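Complement factor H (Mus musculus, PDB 2YBY) regulates complement in innate immunity as a chain of Sushi (SCR) domains, of which the sixth and seventh are present here. Local coordinates at residues Pro43-Tyr47 with Ser48-Leu52; Val85-Gln88 with Gly89-Leu92; Leu102-Gly105 with Gln106-Met109. The protein carries 1 engineered substitution. All coordinates share one frame; numbering follows the deposited sequence.

Contact 1: Pro43-Tyr47 with Ser48-Leu52; sequences PPSGY and SWDYL
D50 reaches back over the loop that leads into its own strand and meets P43 and S45. The loop belongs to the first Sushi (SCR) domain of this fragment and links strand 41-42 to strand 50-55. It opens with a type I beta turn from P43 to G46, closed by G46 N to P43 O. The CB of D50 rests on P43, 3.7 Å from the ring carbon CB of P43. The carboxylate then reaches S45. There OD2 of D50 accepts a hydrogen bond from OG of S45 at 2.7 Å. The hydroxyl arrives on the anti side of OD2, 17° out of the carboxylate plane. The S45 OG lies between its own N and carbonyl carbon (chi1 64°), which turns it to the aspartate. A water adds a second link, accepting from S45 N and donating to D50 OD2, so OD2 has two donors. P43 also packs on Y35 and C37 of strand 32-37, which places the contact beside the central strand of its sheet. The other oxygen, OD1 of D50, turns its anti lone pair to the backbone N of Y51 at 2.7 Å, which, with the bonds to OD2, helps fix the rotation of the carboxylate.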
loop_
_atom_site.group_PDB
_atom_site.type_symbol
_atom_site.label_atom_id
_atom_site.label_comp_id
_atom_site.label_asym_id
_atom_site.label_seq_id
_atom_site.Cartn_x
_atom_site.Cartn_y
_atom_site.Cartn_z
ATOM N N PRO A 43 -2.630 1.734 -2.034
ATOM C CA PRO A 43 -1.827 1.881 -3.247
ATOM C C PRO A 43 -0.332 2.001 -2.822
ATOM O O PRO A 43 -0.025 2.432 -1.697
ATOM C CB PRO A 43 -2.296 3.237 -3.815
ATOM C CG PRO A 43 -3.649 3.462 -3.211
ATOM C CD PRO A 43 -3.498 2.911 -1.835
ATOM N N PRO A 44 0.604 1.626 -3.712
ATOM C CA PRO A 44 2.032 1.717 -3.353
ATOM C C PRO A 44 2.510 3.098 -2.930
ATOM O O PRO A 44 3.525 3.212 -2.255
ATOM C CB PRO A 44 2.765 1.179 -4.578
ATOM C CG PRO A 44 1.747 0.614 -5.484
ATOM C CD PRO A 44 0.391 1.066 -5.056
ATOM N N SER A 45 1.810 4.154 -3.329
ATOM C CA SER A 45 2.168 5.524 -2.950
ATOM C C SER A 45 1.885 5.820 -1.467
ATOM O O SER A 45 2.313 6.846 -0.973
ATOM C CB SER A 45 1.362 6.512 -3.770
ATOM O OG SER A 45 -0.013 6.359 -3.458
ATOM N N GLY A 46 1.042 5.010 -0.817
ATOM C CA GLY A 46 0.671 5.198 0.577
ATOM C C GLY A 46 -0.439 6.206 0.802
ATOM O O GLY A 46 -0.806 6.476 1.950
ATOM N N TYR A 47 -1.015 6.765 -0.275
ATOM C CA TYR A 47 -2.155 7.655 -0.155
ATOM C C TYR A 47 -3.446 6.852 -0.046
ATOM O O TYR A 47 -3.441 5.624 -0.250
ATOM C CB TYR A 47 -2.175 8.655 -1.327
ATOM C CG TYR A 47 -1.075 9.670 -1.174
ATOM C CD1 TYR A 47 -1.132 10.631 -0.178
ATOM C CD2 TYR A 47 0.083 9.580 -1.921
ATOM C CE1 TYR A 47 -0.100 11.534 0.006
ATOM C CE2 TYR A 47 1.145 10.454 -1.721
ATOM C CZ TYR A 47 1.039 11.441 -0.761
ATOM O OH TYR A 47 2.031 12.354 -0.569
ATOM N N SER A 48 -4.539 7.510 0.301
ATOM C CA SER A 48 -5.824 6.830 0.552
ATOM C C SER A 48 -6.492 6.318 -0.718
ATOM O O SER A 48 -7.432 5.529 -0.652
ATOM C CB SER A 48 -6.781 7.732 1.328
ATOM O OG SER A 48 -7.186 8.870 0.593
ATOM N N TRP A 49 -6.021 6.795 -1.861
ATOM C CA TRP A 49 -6.502 6.399 -3.175
ATOM C C TRP A 49 -5.405 6.722 -4.157
ATOM O O TRP A 49 -4.471 7.464 -3.824
ATOM C CB TRP A 49 -7.801 7.144 -3.538
ATOM C CG TRP A 49 -7.601 8.603 -3.752
ATOM C CD1 TRP A 49 -7.495 9.562 -2.788
ATOM C CD2 TRP A 49 -7.395 9.262 -5.003
ATOM N NE1 TRP A 49 -7.200 10.775 -3.358
ATOM C CE2 TRP A 49 -7.171 10.629 -4.727
ATOM C CE3 TRP A 49 -7.337 8.823 -6.332
ATOM C CZ2 TRP A 49 -6.842 11.543 -5.729
ATOM C CZ3 TRP A 49 -7.062 9.739 -7.330
ATOM C CH2 TRP A 49 -6.841 11.093 -7.028
ATOM N N ASP A 50 -5.495 6.204 -5.401
ATOM C CA ASP A 50 -4.504 6.580 -6.431
ATOM C C ASP A 50 -5.096 6.286 -7.811
ATOM O O ASP A 50 -6.282 5.917 -7.892
ATOM C CB ASP A 50 -3.118 5.930 -6.220
ATOM C CG ASP A 50 -1.939 6.786 -6.647
ATOM O OD1 ASP A 50 -2.071 7.530 -7.661
ATOM O OD2 ASP A 50 -0.898 6.777 -5.933
ATOM N N TYR A 51 -4.306 6.532 -8.886
ATOM C CA TYR A 51 -4.736 6.285 -10.253
ATOM C C TYR A 51 -4.178 4.967 -10.798
ATOM O O TYR A 51 -3.017 4.644 -10.576
ATOM C CB TYR A 51 -4.283 7.395 -11.186
ATOM C CG TYR A 51 -5.034 8.686 -11.017
ATOM C CD1 TYR A 51 -6.386 8.775 -11.324
ATOM C CD2 TYR A 51 -4.406 9.815 -10.512
ATOM C CE1 TYR A 51 -7.085 9.975 -11.181
ATOM C CE2 TYR A 51 -5.081 11.022 -10.388
ATOM C CZ TYR A 51 -6.442 11.079 -10.641
ATOM O OH TYR A 51 -7.130 12.263 -10.552
ATOM N N LEU A 52 -5.028 4.227 -11.498
ATOM C CA LEU A 52 -4.650 3.033 -12.254
ATOM C C LEU A 52 -4.509 3.560 -13.673
ATOM O O LEU A 52 -5.439 4.199 -14.171
ATOM C CB LEU A 52 -5.725 1.961 -12.179
ATOM C CG LEU A 52 -5.210 0.568 -12.589
ATOM C CD1 LEU A 52 -4.313 -0.037 -11.535
ATOM C CD2 LEU A 52 -6.343 -0.352 -12.922
HETATM O O HOH W 1 0.358 4.216 -6.068
#

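Contact 2: Val85-Gln88 with Gly89-Leu92; sequences VYVQ and GQSL
Q90 folds its side chain back over the turn and puts OE1 against the backbone of Y86 and V87. V87 N donates to Q90 OE1 at 2.9 Å. The donor N lies above the amide's carbonyl plane, 50° out of it, and not on a lone pair. CG of Q90 stands anti to its carbonyl carbon (chi1 -65°), and the chain then runs extended, which carries OE1 back to V87 N. On the way CD of Q90 passes CG2 of V87 at 3.7 Å. The Y86 ring meets CB of Q90 at its edge. The ring and the Q90 amide are nearly perpendicular, 80° apart. A water also holds the glutamine: it donates to V85 O and to Q90 OE1, giving OE1 two donors. Farther along, CD1 of L92 reaches OH of Y86 at 3.6 Å, while CD2 of L92 lies over one ring face, offset toward the rim. The water sits over the opposite face.

This is a type II beta turn, V87 to Q90, in the second Sushi domain. It joins strand 84-87 to strand 91-93, which lie in different sheets. Q90 N closes it on V87 O at 3.0 Å. G89 takes a positive phi, where a CB would strike the carbonyl O of Q88.

Around the turn, Y86 and L92 both pack on F71 of strand 66-71. Q88 turns outward from the turn, and its OE1 is held by R67 N.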
loop_
_atom_site.group_PDB
_atom_site.type_symbol
_atom_site.label_atom_id
_atom_site.label_comp_id
_atom_site.label_asym_id
_atom_site.label_seq_id
_atom_site.Cartn_x
_atom_site.Cartn_y
_atom_site.Cartn_z
ATOM N N VAL A 85 1.722 6.171 7.214
ATOM C CA VAL A 85 1.471 5.013 6.401
ATOM C C VAL A 85 2.737 4.482 5.745
ATOM O O VAL A 85 3.458 5.223 5.059
ATOM C CB VAL A 85 0.398 5.299 5.323
ATOM C CG1 VAL A 85 0.312 4.168 4.314
ATOM C CG2 VAL A 85 -0.964 5.533 5.976
ATOM N N TYR A 86 2.950 3.170 5.879
ATOM C CA TYR A 86 3.950 2.449 5.124
ATOM C C TYR A 86 3.262 1.384 4.315
ATOM O O TYR A 86 2.142 0.979 4.661
ATOM C CB TYR A 86 5.024 1.854 6.019
ATOM C CG TYR A 86 5.892 2.923 6.622
ATOM C CD1 TYR A 86 5.492 3.609 7.759
ATOM C CD2 TYR A 86 7.149 3.196 6.103
ATOM C CE1 TYR A 86 6.297 4.592 8.331
ATOM C CE2 TYR A 86 7.965 4.167 6.668
ATOM C CZ TYR A 86 7.546 4.851 7.797
ATOM O OH TYR A 86 8.360 5.808 8.381
ATOM N N VAL A 87 3.902 0.938 3.233
ATOM C CA VAL A 87 3.379 -0.097 2.359
ATOM C C VAL A 87 4.344 -1.231 2.243
ATOM O O VAL A 87 5.519 -1.115 2.597
ATOM C CB VAL A 87 2.949 0.439 0.973
ATOM C CG1 VAL A 87 2.036 1.661 1.110
ATOM C CG2 VAL A 87 4.161 0.751 0.100
ATOM N N GLN A 88 3.839 -2.348 1.754
ATOM C CA GLN A 88 4.563 -3.589 1.611
ATOM C C GLN A 88 5.940 -3.398 0.970
ATOM O O GLN A 88 6.065 -2.782 -0.101
ATOM C CB GLN A 88 3.718 -4.557 0.801
ATOM C CG GLN A 88 4.118 -5.995 0.955
ATOM C CD GLN A 88 3.054 -6.917 0.407
ATOM O OE1 GLN A 88 1.865 -6.557 0.246
ATOM N NE2 GLN A 88 3.444 -8.142 0.148
ATOM N N GLY A 89 6.965 -3.849 1.677
ATOM C CA GLY A 89 8.344 -3.732 1.206
ATOM C C GLY A 89 9.131 -2.611 1.865
ATOM O O GLY A 89 10.366 -2.604 1.770
ATOM N N GLN A 90 8.428 -1.635 2.498
ATOM C CA GLN A 90 9.093 -0.524 3.177
ATOM C C GLN A 90 9.508 -0.929 4.592
ATOM O O GLN A 90 8.956 -1.855 5.179
ATOM C CB GLN A 90 8.200 0.728 3.238
ATOM C CG GLN A 90 7.911 1.310 1.847
ATOM C CD GLN A 90 6.966 2.465 1.843
ATOM O OE1 GLN A 90 6.155 2.641 2.732
ATOM N NE2 GLN A 90 7.018 3.273 0.807
ATOM N N SER A 91 10.544 -0.267 5.097
ATOM C CA SER A 91 11.062 -0.511 6.437
ATOM C C SER A 91 11.471 0.784 7.105
ATOM O O SER A 91 11.663 1.822 6.453
ATOM C CB SER A 91 12.221 -1.508 6.421
ATOM O OG SER A 91 13.320 -1.056 5.660
ATOM N N LEU A 92 11.520 0.745 8.432
ATOM C CA LEU A 92 11.998 1.884 9.220
ATOM C C LEU A 92 12.725 1.384 10.454
ATOM O O LEU A 92 12.611 0.209 10.803
ATOM C CB LEU A 92 10.911 2.917 9.581
ATOM C CG LEU A 92 9.969 2.593 10.728
ATOM C CD1 LEU A 92 9.315 3.854 11.287
ATOM C CD2 LEU A 92 8.906 1.644 10.285
HETATM O O HOH W 2 5.891 5.436 3.754
#

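Contact 3: Leu102-Gly105 with Gln106-Met109; sequences LQNG and QDTM
L102 and D107 lie obliquely to each other, with the aspartate's OD1 alongside CB of L102. That approach accompanies a nearly straight hydrogen bond, L102 N to D107 OD1, at 2.9 Å and 175°. The donor comes from above the carboxylate plane, 43° out of it. Beyond CB, the L102 side chain leaves the carboxylate and heads for the strand. Its CD1 meets the backbone O of D107 at 3.6 Å and CG of M109 at 4.0 Å.

N104 faces the strand by another route. Its CG sits between its own N and carbonyl carbon (chi1 61°), which swings the amide across to D107 and T108. ND2 of N104 donates to T108 O at 2.7 Å, and this oxygen lies close to the amide plane. OD1 of N104 takes a weak bond from D107 N at 3.0 Å. One amide thus bonds to two successive residues, firmly to T108 O and only weakly to D107 N. A further weak bond, Q106 N to N104 O, spans G105.

The loop leads into strand 108-112 of the second Sushi domain. N104 also packs on P118, and M109 on P120. A water accepts from N104 N and donates to D107 OD1 at 2.7 Å. OD1 therefore receives both a backbone N-H and a water. These two donors would probably help to stabilise negative charge on the D107 carboxylate.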
loop_
_atom_site.group_PDB
_atom_site.type_symbol
_atom_site.label_atom_id
_atom_site.label_comp_id
_atom_site.label_asym_id
_atom_site.label_seq_id
_atom_site.Cartn_x
_atom_site.Cartn_y
_atom_site.Cartn_z
ATOM N N LEU A 102 14.032 -4.976 19.414
ATOM C CA LEU A 102 13.151 -5.763 18.559
ATOM C C LEU A 102 13.755 -7.151 18.264
ATOM O O LEU A 102 13.139 -7.931 17.527
ATOM C CB LEU A 102 12.898 -5.039 17.228
ATOM C CG LEU A 102 12.171 -3.711 17.268
ATOM C CD1 LEU A 102 11.835 -3.258 15.843
ATOM C CD2 LEU A 102 10.840 -3.778 18.028
ATOM N N GLN A 103 14.969 -7.461 18.801
ATOM C CA GLN A 103 15.644 -8.753 18.657
ATOM C C GLN A 103 16.018 -9.116 17.221
ATOM O O GLN A 103 15.905 -10.281 16.823
ATOM C CB GLN A 103 14.786 -9.886 19.249
ATOM C CG GLN A 103 14.266 -9.620 20.648
ATOM C CD GLN A 103 15.321 -9.818 21.714
ATOM O OE1 GLN A 103 16.225 -10.672 21.595
ATOM N NE2 GLN A 103 15.205 -9.076 22.794
ATOM N N ASN A 104 16.467 -8.142 16.439
ATOM C CA ASN A 104 16.883 -8.427 15.071
ATOM C C ASN A 104 18.119 -7.633 14.664
ATOM O O ASN A 104 18.331 -7.382 13.471
ATOM C CB ASN A 104 15.715 -8.233 14.106
ATOM C CG ASN A 104 15.179 -6.818 14.111
ATOM O OD1 ASN A 104 15.637 -5.955 14.864
ATOM N ND2 ASN A 104 14.212 -6.555 13.259
ATOM N N GLY A 105 18.913 -7.244 15.666
ATOM C CA GLY A 105 20.170 -6.524 15.513
ATOM C C GLY A 105 20.022 -5.033 15.336
ATOM O O GLY A 105 20.518 -4.250 16.152
ATOM N N GLN A 106 19.328 -4.628 14.269
ATOM C CA GLN A 106 19.189 -3.226 13.915
ATOM C C GLN A 106 17.893 -2.558 14.361
ATOM O O GLN A 106 17.730 -1.376 14.089
ATOM C CB GLN A 106 19.359 -3.088 12.392
ATOM C CG GLN A 106 20.753 -3.460 11.878
ATOM C CD GLN A 106 21.839 -2.587 12.474
ATOM O OE1 GLN A 106 21.655 -1.384 12.680
ATOM N NE2 GLN A 106 22.985 -3.164 12.796
ATOM N N ASP A 107 16.995 -3.252 15.071
ATOM C CA ASP A 107 15.722 -2.656 15.476
ATOM C C ASP A 107 14.949 -2.080 14.283
ATOM O O ASP A 107 14.306 -1.024 14.402
ATOM C CB ASP A 107 15.878 -1.621 16.581
ATOM C CG ASP A 107 16.294 -2.223 17.903
ATOM O OD1 ASP A 107 16.066 -3.451 18.098
ATOM O OD2 ASP A 107 16.797 -1.467 18.762
ATOM N N THR A 108 14.984 -2.791 13.158
ATOM C CA THR A 108 14.217 -2.377 11.983
ATOM C C THR A 108 12.965 -3.230 11.888
ATOM O O THR A 108 12.945 -4.373 12.353
ATOM C CB THR A 108 15.051 -2.437 10.725
ATOM O OG1 THR A 108 15.523 -3.760 10.578
ATOM C CG2 THR A 108 16.203 -1.469 10.757
ATOM N N MET A 109 11.897 -2.633 11.371
ATOM C CA MET A 109 10.612 -3.310 11.155
ATOM C C MET A 109 10.370 -3.191 9.669
ATOM O O MET A 109 10.594 -2.101 9.130
ATOM C CB MET A 109 9.453 -2.531 11.785
ATOM C CG MET A 109 9.041 -2.976 13.062
ATOM S SD MET A 109 7.561 -2.238 13.694
ATOM C CE MET A 109 7.647 -0.542 13.376
HETATM O O HOH W 3 17.603 -5.718 17.866
#

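From the N terminus, contact 1 comes first. It closes the loop between strands 41-42 and 50-55 in the first Sushi domain. Contact 2 follows in the second domain and turns strand 84-87 into strand 91-93. Contact 3 closes the loop that enters strand 108-112. The three are in series; none nests in or crosses another. Contacts 1 and 2 nevertheless touch across the two domains, where G46 O packs on V85 CG1 at 3.5 Å. Contacts 2 and 3 meet in one antiparallel sheet through a probable hydrogen bond from M109 N to L92 O. Contacts 1 and 3 stay about 14 Å apart at their nearest atoms.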